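Local coordinates for protein cellulase (Xanthomonas axonopodis pv. citri, PDB 5HOS) that probably hydrolyses internal beta-1,4-glucosidic bonds of cellulose as a family 5 endo-glucanase, at residues 35-40 with 52-57; 252-257 with 288-293; 267-272 with 296-301. All blocks are in the same frame, centred on the assembly; numbering follows the deposited sequence.

Contact 1 of 3, residues 35-40 with 52-57; sequences SGAEIK and YRYPAA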
loop_
_atom_site.group_PDB
_atom_site.type_symbol
_atom_site.label_atom_id
_atom_site.label_comp_id
_atom_site.label_asym_id
_atom_site.label_seq_id
_atom_site.Cartn_x
_atom_site.Cartn_y
_atom_site.Cartn_z
ATOM N N SER A 35 -8.772 0.853 5.876
ATOM C CA SER A 35 -8.472 -0.274 6.734
ATOM C C SER A 35 -9.769 -0.885 7.239
ATOM O O SER A 35 -10.711 -0.161 7.547
ATOM C CB SER A 35 -7.634 0.182 7.934
ATOM O OG SER A 35 -7.434 -0.889 8.829
ATOM N N GLY A 36 -9.794 -2.209 7.354
ATOM C CA GLY A 36 -10.973 -2.919 7.849
ATOM C C GLY A 36 -11.046 -4.390 7.493
ATOM O O GLY A 36 -11.484 -5.184 8.303
ATOM N N ALA A 37 -10.645 -4.761 6.276
ATOM C CA ALA A 37 -10.747 -6.158 5.823
ATOM C C ALA A 37 -9.575 -7.033 6.299
ATOM O O ALA A 37 -9.672 -8.263 6.282
ATOM C CB ALA A 37 -10.874 -6.215 4.299
ATOM N N GLU A 38 -8.489 -6.389 6.738
ATOM C CA GLU A 38 -7.264 -7.064 7.162
ATOM C C GLU A 38 -7.173 -7.311 8.671
ATOM O O GLU A 38 -6.291 -8.053 9.118
ATOM C CB GLU A 38 -6.035 -6.259 6.701
ATOM C CG GLU A 38 -5.563 -5.101 7.589
ATOM C CD GLU A 38 -6.407 -3.829 7.518
ATOM O OE1 GLU A 38 -7.536 -3.831 6.962
ATOM O OE2 GLU A 38 -5.933 -2.802 8.037
ATOM N N ILE A 39 -8.061 -6.689 9.441
ATOM C CA ILE A 39 -7.923 -6.651 10.908
ATOM C C ILE A 39 -8.316 -7.957 11.595
ATOM O O ILE A 39 -8.920 -8.845 10.975
ATOM C CB ILE A 39 -8.671 -5.449 11.545
ATOM C CG1 ILE A 39 -10.191 -5.628 11.480
ATOM C CG2 ILE A 39 -8.228 -4.138 10.892
ATOM C CD1 ILE A 39 -10.967 -4.508 12.125
ATOM N N LYS A 40 -7.944 -8.052 12.876
ATOM C CA LYS A 40 -8.191 -9.226 13.726
ATOM C C LYS A 40 -7.738 -10.490 13.022
ATOM O O LYS A 40 -8.511 -11.436 12.852
ATOM C CB LYS A 40 -9.663 -9.309 14.143
ATOM C CG LYS A 40 -10.152 -8.036 14.810
ATOM C CD LYS A 40 -11.402 -8.255 15.644
ATOM C CE LYS A 40 -12.062 -6.932 16.019
ATOM N NZ LYS A 40 -12.774 -6.269 14.884
ATOM N N TYR A 52 -14.133 -8.300 10.833
ATOM C CA TYR A 52 -13.614 -7.397 9.808
ATOM C C TYR A 52 -14.770 -6.886 8.939
ATOM O O TYR A 52 -15.878 -7.413 9.011
ATOM C CB TYR A 52 -12.583 -8.137 8.948
ATOM C CG TYR A 52 -13.162 -9.236 8.069
ATOM C CD1 TYR A 52 -13.389 -10.513 8.570
ATOM C CD2 TYR A 52 -13.465 -8.993 6.719
ATOM C CE1 TYR A 52 -13.909 -11.521 7.767
ATOM C CE2 TYR A 52 -13.996 -9.991 5.913
ATOM C CZ TYR A 52 -14.207 -11.249 6.431
ATOM O OH TYR A 52 -14.724 -12.240 5.629
ATOM N N ARG A 53 -14.487 -5.876 8.118
ATOM C CA ARG A 53 -15.490 -5.219 7.269
ATOM C C ARG A 53 -14.860 -4.772 5.958
ATOM O O ARG A 53 -13.646 -4.575 5.885
ATOM C CB ARG A 53 -16.060 -3.977 7.972
ATOM C CG ARG A 53 -15.015 -2.900 8.265
ATOM C CD ARG A 53 -15.606 -1.601 8.785
ATOM N NE ARG A 53 -16.297 -0.818 7.755
ATOM C CZ ARG A 53 -17.619 -0.776 7.553
ATOM N NH1 ARG A 53 -18.471 -1.490 8.296
ATOM N NH2 ARG A 53 -18.104 -0.002 6.581
ATOM N N TYR A 54 -15.699 -4.600 4.940
ATOM C CA TYR A 54 -15.326 -3.875 3.732
ATOM C C TYR A 54 -16.006 -2.501 3.758
ATOM O O TYR A 54 -16.994 -2.310 4.474
ATOM C CB TYR A 54 -15.693 -4.678 2.475
ATOM C CG TYR A 54 -14.650 -5.719 2.117
ATOM C CD1 TYR A 54 -14.478 -6.862 2.894
ATOM C CD2 TYR A 54 -13.820 -5.555 1.003
ATOM C CE1 TYR A 54 -13.513 -7.808 2.582
ATOM C CE2 TYR A 54 -12.855 -6.498 0.681
ATOM C CZ TYR A 54 -12.703 -7.621 1.469
ATOM O OH TYR A 54 -11.749 -8.558 1.153
ATOM N N PRO A 55 -15.472 -1.531 3.001
ATOM C CA PRO A 55 -16.067 -0.192 3.034
ATOM C C PRO A 55 -17.462 -0.112 2.399
ATOM O O PRO A 55 -17.740 -0.814 1.431
ATOM C CB PRO A 55 -15.066 0.661 2.230
ATOM C CG PRO A 55 -13.834 -0.165 2.100
ATOM C CD PRO A 55 -14.301 -1.582 2.105
ATOM N N ALA A 56 -18.332 0.731 2.957
ATOM C CA ALA A 56 -19.604 1.075 2.316
ATOM C C ALA A 56 -19.332 1.870 1.046
ATOM O O ALA A 56 -18.306 2.519 0.938
ATOM C CB ALA A 56 -20.478 1.884 3.263
ATOM N N ALA A 57 -20.261 1.824 0.095
ATOM C CA ALA A 57 -20.099 2.540 -1.179
ATOM C C ALA A 57 -19.889 4.057 -1.005
ATOM O O ALA A 57 -19.097 4.664 -1.738
ATOM C CB ALA A 57 -21.289 2.268 -2.097
#
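The methyl group of Ala37 sits over one face of the Tyr54 ring. Ala37 CB lies 3.8 Å from the Tyr54 ring centroid, in a CH-pi contact displaced toward the rim on the hydroxyl side. The closest ring atom is Tyr54 CE1, 3.5 Å from Ala37 CB. A second ring, Tyr52, is approached obliquely by the carbonyl oxygens of Gly36 and Ala37. Both hydroxyls are held outside the contact by Gln92: Tyr54 OH meets OE1 and Tyr52 OH meets NE2. Helix 90-105, which carries Gln92, also packs against the Tyr54 side chain.

The backbones are tied by a single hydrogen bond. Arg53 N donates to Gly36 O at 3.1 Å, nearly straight at 167°, but from above the carbonyl plane. Both segments belong to the long loop that follows the first strand of the (beta/alpha)8 barrel, strand 29-34, and leads to helix 57-65. The bond ties the beginning of this loop to its last residues before the helix.

Gly36 CA lies 4.1 Å from Arg53 CG, and the backbone angles of Gly36 (phi 160°, psi -39°) are ones that glycine tolerates. Segment 35-38 is braced by the Glu38 carboxylate. Glu38 OE1 accepts from Gly36 N at 2.8 Å, and Glu38 OE2 accepts from Ser35 OG at 2.6 Å, both on the syn side. Farther along, Ile39 CG1 packs beside Tyr52 CB at 4.3 Å. The Arg53 chain bends at chi3 and carries its guanidinium away from Gly36, to a salt bridge with Glu59 and a cation-pi contact with Trp309.

Contact 2 of 3, residues 252-257 with 288-293; sequences RLRSFT and LGYMES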
loop_
_atom_site.group_PDB
_atom_site.type_symbol
_atom_site.label_atom_id
_atom_site.label_comp_id
_atom_site.label_asym_id
_atom_site.label_seq_id
_atom_site.Cartn_x
_atom_site.Cartn_y
_atom_site.Cartn_z
ATOM N N ARG A 252 13.584 12.198 5.010
ATOM C CA ARG A 252 13.484 10.735 4.994
ATOM C C ARG A 252 13.097 10.143 3.642
ATOM O O ARG A 252 13.222 8.926 3.462
ATOM C CB ARG A 252 12.538 10.248 6.091
ATOM C CG ARG A 252 13.145 10.399 7.474
ATOM C CD ARG A 252 12.166 10.007 8.553
ATOM N NE ARG A 252 12.742 10.078 9.896
ATOM C CZ ARG A 252 12.045 9.940 11.026
ATOM N NH1 ARG A 252 10.733 9.720 10.994
ATOM N NH2 ARG A 252 12.657 10.029 12.204
ATOM N N LEU A 253 12.622 10.984 2.716
ATOM C CA LEU A 253 12.400 10.586 1.319
ATOM C C LEU A 253 13.579 10.854 0.393
ATOM O O LEU A 253 13.642 10.275 -0.696
ATOM C CB LEU A 253 11.155 11.270 0.729
ATOM C CG LEU A 253 9.785 10.944 1.341
ATOM C CD1 LEU A 253 8.666 11.518 0.481
ATOM C CD2 LEU A 253 9.570 9.445 1.543
ATOM N N ARG A 254 14.513 11.710 0.801
ATOM C CA ARG A 254 15.519 12.219 -0.143
ATOM C C ARG A 254 16.410 11.137 -0.793
ATOM O O ARG A 254 16.519 11.090 -2.023
ATOM C CB ARG A 254 16.382 13.306 0.505
ATOM C CG ARG A 254 17.188 14.107 -0.503
ATOM C CD ARG A 254 17.956 15.244 0.164
ATOM N NE ARG A 254 17.098 16.356 0.585
ATOM C CZ ARG A 254 16.521 17.246 -0.230
ATOM N NH1 ARG A 254 16.665 17.186 -1.562
ATOM N NH2 ARG A 254 15.774 18.210 0.293
ATOM N N SER A 255 17.058 10.287 0.005
ATOM C CA SER A 255 17.976 9.290 -0.587
ATOM C C SER A 255 17.213 8.261 -1.430
ATOM O O SER A 255 17.663 7.899 -2.512
ATOM C CB SER A 255 18.894 8.627 0.450
ATOM O OG SER A 255 18.182 7.891 1.420
ATOM N N PHE A 256 16.035 7.845 -0.971
ATOM C CA PHE A 256 15.178 6.946 -1.760
ATOM C C PHE A 256 14.831 7.554 -3.118
ATOM O O PHE A 256 14.888 6.870 -4.149
ATOM C CB PHE A 256 13.912 6.596 -0.977
ATOM C CG PHE A 256 12.998 5.638 -1.688
ATOM C CD1 PHE A 256 13.394 4.332 -1.939
ATOM C CD2 PHE A 256 11.740 6.046 -2.119
ATOM C CE1 PHE A 256 12.552 3.446 -2.606
ATOM C CE2 PHE A 256 10.887 5.163 -2.779
ATOM C CZ PHE A 256 11.298 3.864 -3.027
ATOM N N THR A 257 14.511 8.847 -3.114
ATOM C CA THR A 257 14.167 9.570 -4.336
ATOM C C THR A 257 15.312 9.552 -5.356
ATOM O O THR A 257 15.101 9.240 -6.536
ATOM C CB THR A 257 13.712 11.007 -4.003
ATOM O OG1 THR A 257 12.542 10.938 -3.166
ATOM C CG2 THR A 257 13.377 11.781 -5.255
ATOM N N LEU A 288 4.469 16.270 0.747
ATOM C CA LEU A 288 3.581 16.203 -0.420
ATOM C C LEU A 288 4.059 17.118 -1.549
ATOM O O LEU A 288 4.032 16.730 -2.710
ATOM C CB LEU A 288 2.138 16.527 -0.024
ATOM C CG LEU A 288 1.527 15.546 0.990
ATOM C CD1 LEU A 288 0.200 16.079 1.503
ATOM C CD2 LEU A 288 1.356 14.150 0.414
ATOM N N GLY A 289 4.514 18.320 -1.208
ATOM C CA GLY A 289 5.118 19.225 -2.198
ATOM C C GLY A 289 6.389 18.669 -2.817
ATOM O O GLY A 289 6.623 18.804 -4.024
ATOM N N TYR A 290 7.208 18.031 -1.987
ATOM C CA TYR A 290 8.441 17.403 -2.446
ATOM C C TYR A 290 8.163 16.327 -3.503
ATOM O O TYR A 290 8.837 16.280 -4.543
ATOM C CB TYR A 290 9.221 16.844 -1.247
ATOM C CG TYR A 290 10.518 16.160 -1.614
ATOM C CD1 TYR A 290 11.697 16.890 -1.803
ATOM C CD2 TYR A 290 10.565 14.778 -1.782
ATOM C CE1 TYR A 290 12.885 16.256 -2.151
ATOM C CE2 TYR A 290 11.743 14.137 -2.123
ATOM C CZ TYR A 290 12.900 14.871 -2.308
ATOM O OH TYR A 290 14.053 14.209 -2.659
ATOM N N MET A 291 7.154 15.489 -3.260
ATOM C CA MET A 291 6.801 14.464 -4.237
ATOM C C MET A 291 6.334 15.082 -5.569
ATOM O O MET A 291 6.757 14.614 -6.631
ATOM C CB MET A 291 5.786 13.470 -3.658
ATOM C CG MET A 291 6.389 12.555 -2.594
ATOM S SD MET A 291 5.281 11.225 -2.073
ATOM C CE MET A 291 4.317 12.097 -0.846
ATOM N N GLU A 292 5.515 16.139 -5.532
ATOM C CA GLU A 292 5.097 16.796 -6.802
ATOM C C GLU A 292 6.270 17.479 -7.523
ATOM O O GLU A 292 6.341 17.447 -8.753
ATOM C CB GLU A 292 3.846 17.717 -6.680
ATOM C CG GLU A 292 3.767 18.692 -5.517
ATOM C CD GLU A 292 2.647 19.729 -5.674
ATOM O OE1 GLU A 292 2.734 20.584 -6.580
ATOM O OE2 GLU A 292 1.681 19.712 -4.877
ATOM N N SER A 293 7.204 18.047 -6.761
ATOM C CA SER A 293 8.458 18.586 -7.326
ATOM C C SER A 293 9.419 17.524 -7.883
ATOM O O SER A 293 10.336 17.860 -8.630
ATOM C CB SER A 293 9.200 19.414 -6.276
ATOM O OG SER A 293 8.383 20.472 -5.813
#
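Tyr290 reaches from helix 288-293 into the side of helix 252-257, between Leu253, Arg254 and Thr257. Its CG is anti to the backbone N (chi1 180°), and the ring extends straight toward the other helix. Thr257 comes to meet it from the opposite direction. Thr257 OG1 lies in the ring plane at the edge, 3.5 Å from Tyr290 CE2. The hydroxyl end is wedged against carbon: Tyr290 OH is 3.5 Å from both Thr257 CB and Arg254 CA. No hydrogen bond crosses between the segments.

Arg254 crosses the tyrosine at about a right angle. Its chain bends at chi3 and brings the guanidinium back to the rim of the ring. Tyr290 CE1 then lies over a guanidinium face, 3.9 Å from Arg254 NH1, with the two planes turned 80° apart. This is therefore an approach at the ring edge, not a stack. Leu253 CB meets Tyr290 CE2 obliquely at 4.1 Å. The Leu253 branch CD1 goes on to touch Met291 CG at 4.0 Å, and these two side chains also cross at about a right angle.

Thr257 OG1 is fixed by its own helix, donating to Leu253 O at 2.8 Å. That carbonyl also accepts from Thr257 N, so two donors grip it. The same Thr257 oxygen is hydrogen-bonded to Trp298 NE1 of strand 298-306.

The axes of segments 252-257 and 288-293 run 19° apart and approach to 11.2 Å. Helices 248-262 and 278-293 are neighbours in the outer layer of the (beta/alpha)8 barrel. Met291 packs inward on strand 298-306, while Glu292 turns toward helix 330-341 and pairs with Arg336.

Contact 3 of 3, residues 267-272 with 296-301; sequences GFLAEF and DVWMGW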
loop_
_atom_site.group_PDB
_atom_site.type_symbol
_atom_site.label_atom_id
_atom_site.label_comp_id
_atom_site.label_asym_id
_atom_site.label_seq_id
_atom_site.Cartn_x
_atom_site.Cartn_y
_atom_site.Cartn_z
ATOM N N GLY A 267 8.294 5.532 -7.841
ATOM C CA GLY A 267 7.933 5.276 -6.446
ATOM C C GLY A 267 6.460 5.540 -6.152
ATOM O O GLY A 267 5.837 6.443 -6.736
ATOM N N PHE A 268 5.906 4.741 -5.243
ATOM C CA PHE A 268 4.547 4.939 -4.716
ATOM C C PHE A 268 4.647 4.900 -3.199
ATOM O O PHE A 268 5.050 3.872 -2.633
ATOM C CB PHE A 268 3.595 3.846 -5.213
ATOM C CG PHE A 268 2.126 4.206 -5.100
ATOM C CD1 PHE A 268 1.505 4.322 -3.866
ATOM C CD2 PHE A 268 1.354 4.379 -6.239
ATOM C CE1 PHE A 268 0.152 4.635 -3.775
ATOM C CE2 PHE A 268 0.004 4.694 -6.156
ATOM C CZ PHE A 268 -0.595 4.830 -4.922
ATOM N N LEU A 269 4.278 6.001 -2.547
ATOM C CA LEU A 269 4.310 6.076 -1.094
ATOM C C LEU A 269 2.967 5.545 -0.566
ATOM O O LEU A 269 2.040 6.304 -0.307
ATOM C CB LEU A 269 4.610 7.505 -0.624
ATOM C CG LEU A 269 5.023 7.657 0.845
ATOM C CD1 LEU A 269 6.376 7.013 1.115
ATOM C CD2 LEU A 269 5.054 9.132 1.234
ATOM N N ALA A 270 2.873 4.223 -0.443
ATOM C CA ALA A 270 1.589 3.555 -0.205
ATOM C C ALA A 270 1.081 3.669 1.233
ATOM O O ALA A 270 -0.095 3.409 1.486
ATOM C CB ALA A 270 1.652 2.094 -0.615
ATOM N N GLU A 271 1.973 3.999 2.167
ATOM C CA GLU A 271 1.569 4.346 3.526
ATOM C C GLU A 271 2.410 5.505 4.005
ATOM O O GLU A 271 3.640 5.489 3.865
ATOM C CB GLU A 271 1.769 3.191 4.512
ATOM C CG GLU A 271 0.872 1.988 4.295
ATOM C CD GLU A 271 0.896 0.999 5.448
ATOM O OE1 GLU A 271 1.404 1.356 6.540
ATOM O OE2 GLU A 271 0.397 -0.142 5.260
ATOM N N PHE A 272 1.722 6.495 4.568
ATOM C CA PHE A 272 2.335 7.569 5.348
ATOM C C PHE A 272 1.227 8.200 6.168
ATOM O O PHE A 272 0.049 8.118 5.798
ATOM C CB PHE A 272 2.997 8.623 4.454
ATOM C CG PHE A 272 2.028 9.399 3.607
ATOM C CD1 PHE A 272 1.393 8.799 2.517
ATOM C CD2 PHE A 272 1.734 10.723 3.902
ATOM C CE1 PHE A 272 0.488 9.506 1.747
ATOM C CE2 PHE A 272 0.841 11.434 3.123
ATOM C CZ PHE A 272 0.213 10.829 2.047
ATOM N N ASP A 296 9.117 13.127 -11.690
ATOM C CA ASP A 296 9.822 12.243 -12.627
ATOM C C ASP A 296 9.970 10.828 -12.045
ATOM O O ASP A 296 9.990 9.847 -12.787
ATOM C CB ASP A 296 11.185 12.824 -13.065
ATOM C CG ASP A 296 12.163 12.994 -11.911
ATOM O OD1 ASP A 296 11.750 13.419 -10.814
ATOM O OD2 ASP A 296 13.363 12.719 -12.105
ATOM N N VAL A 297 10.037 10.720 -10.717
ATOM C CA VAL A 297 10.096 9.407 -10.066
ATOM C C VAL A 297 8.875 9.082 -9.196
ATOM O O VAL A 297 8.462 7.944 -9.175
ATOM C CB VAL A 297 11.405 9.206 -9.273
ATOM C CG1 VAL A 297 12.606 9.337 -10.200
ATOM C CG2 VAL A 297 11.525 10.173 -8.106
ATOM N N TRP A 298 8.300 10.058 -8.500
ATOM C CA TRP A 298 7.119 9.795 -7.669
ATOM C C TRP A 298 5.855 9.755 -8.522
ATOM O O TRP A 298 5.570 10.705 -9.255
ATOM C CB TRP A 298 6.993 10.815 -6.543
ATOM C CG TRP A 298 8.024 10.614 -5.475
ATOM C CD1 TRP A 298 9.141 11.373 -5.257
ATOM C CD2 TRP A 298 8.053 9.567 -4.495
ATOM N NE1 TRP A 298 9.853 10.876 -4.188
ATOM C CE2 TRP A 298 9.215 9.762 -3.710
ATOM C CE3 TRP A 298 7.210 8.481 -4.205
ATOM C CZ2 TRP A 298 9.546 8.923 -2.641
ATOM C CZ3 TRP A 298 7.545 7.638 -3.148
ATOM C CH2 TRP A 298 8.705 7.865 -2.378
ATOM N N MET A 299 5.131 8.636 -8.425
ATOM C CA MET A 299 3.936 8.355 -9.220
ATOM C C MET A 299 2.631 8.435 -8.410
ATOM O O MET A 299 1.563 8.628 -8.970
ATOM C CB MET A 299 4.075 6.971 -9.898
ATOM C CG MET A 299 3.545 5.717 -9.139
ATOM S SD MET A 299 2.937 4.721 -10.529
ATOM C CE MET A 299 2.137 3.549 -9.479
ATOM N N GLY A 300 2.707 8.262 -7.096
ATOM C CA GLY A 300 1.515 8.290 -6.280
ATOM C C GLY A 300 1.758 8.153 -4.800
ATOM O O GLY A 300 2.868 7.837 -4.356
ATOM N N TRP A 301 0.708 8.421 -4.038
ATOM C CA TRP A 301 0.725 8.216 -2.589
ATOM C C TRP A 301 -0.644 7.861 -2.058
ATOM O O TRP A 301 -1.654 8.141 -2.696
ATOM C CB TRP A 301 1.284 9.436 -1.851
ATOM C CG TRP A 301 0.690 10.809 -2.195
ATOM C CD1 TRP A 301 1.279 11.763 -2.965
ATOM C CD2 TRP A 301 -0.539 11.389 -1.719
ATOM N NE1 TRP A 301 0.495 12.884 -3.031
ATOM C CE2 TRP A 301 -0.627 12.688 -2.271
ATOM C CE3 TRP A 301 -1.579 10.937 -0.895
ATOM C CZ2 TRP A 301 -1.717 13.542 -2.030
ATOM C CZ3 TRP A 301 -2.663 11.794 -0.651
ATOM C CH2 TRP A 301 -2.715 13.079 -1.214
#
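Gly300 forms a hollow in its strand, and the Phe268 ring fills it. The ring lies flat against the backbone, with Gly300 C over its centre and Trp301 N nearer the rim on the same face. Gly300 CA makes a CH-pi contact 4.1 Å from the Phe268 centroid. Phe268 CG is anti to the backbone N (chi1 -161°), which lays the ring over Gly300. At the ring edge, in plane, Met299 CE closes in to 3.4 Å from Phe268 CD2.

A second hollow is made by Gly267, and the Trp298 indole leans into it. Trp298 CE3 lies 3.5 Å from Gly267 O, and Trp298 CZ3 reaches on to 3.9 Å from Leu269 CB. Leu269 CB also meets Trp301 CB, so it is held between the two tryptophans. Farther along, Trp301 CE3 lies at the edge of the Phe272 ring, 3.4 Å from Phe272 CZ. The planes are nearly perpendicular (89°), but the rings meet obliquely.

The strands run parallel. Gly267 N donates to Val297 O, Met299 N to Gly267 O at 2.9 Å, and Leu269 N to Gly300 O at 2.9 Å. A beta bulge shifts the register by one between Gly267 and Phe268, at Met299.

These are the last two strands of the (beta/alpha)8 barrel, joined by the crossover through helix 278-293. Leu269, Phe272 and Trp301 pack outward on that helix. Phe268 and Met299 reach Tyr29 of strand 29-34. Strand 224-231 flanks strand 267-273 on its other side, where Phe268 makes backbone hydrogen bonds with Ile226 and Ala228.

Contact 1 closes before the other two open along the chain. It lies across the chain's centre from them, with its centre about 30 Å from that of contact 2 and about 23 Å from that of contact 3. It belongs to the loop after the first barrel strand. Contacts 2 and 3 alternate in sequence and share the last part of the barrel, with centres about 9 Å apart. They touch directly: Leu288 CD2 packs 3.6 Å from Trp301 CE2, and Met291 packs on Leu269. Together they bind two outer helices to the last two strands, next to strand 29-34, where the barrel closes.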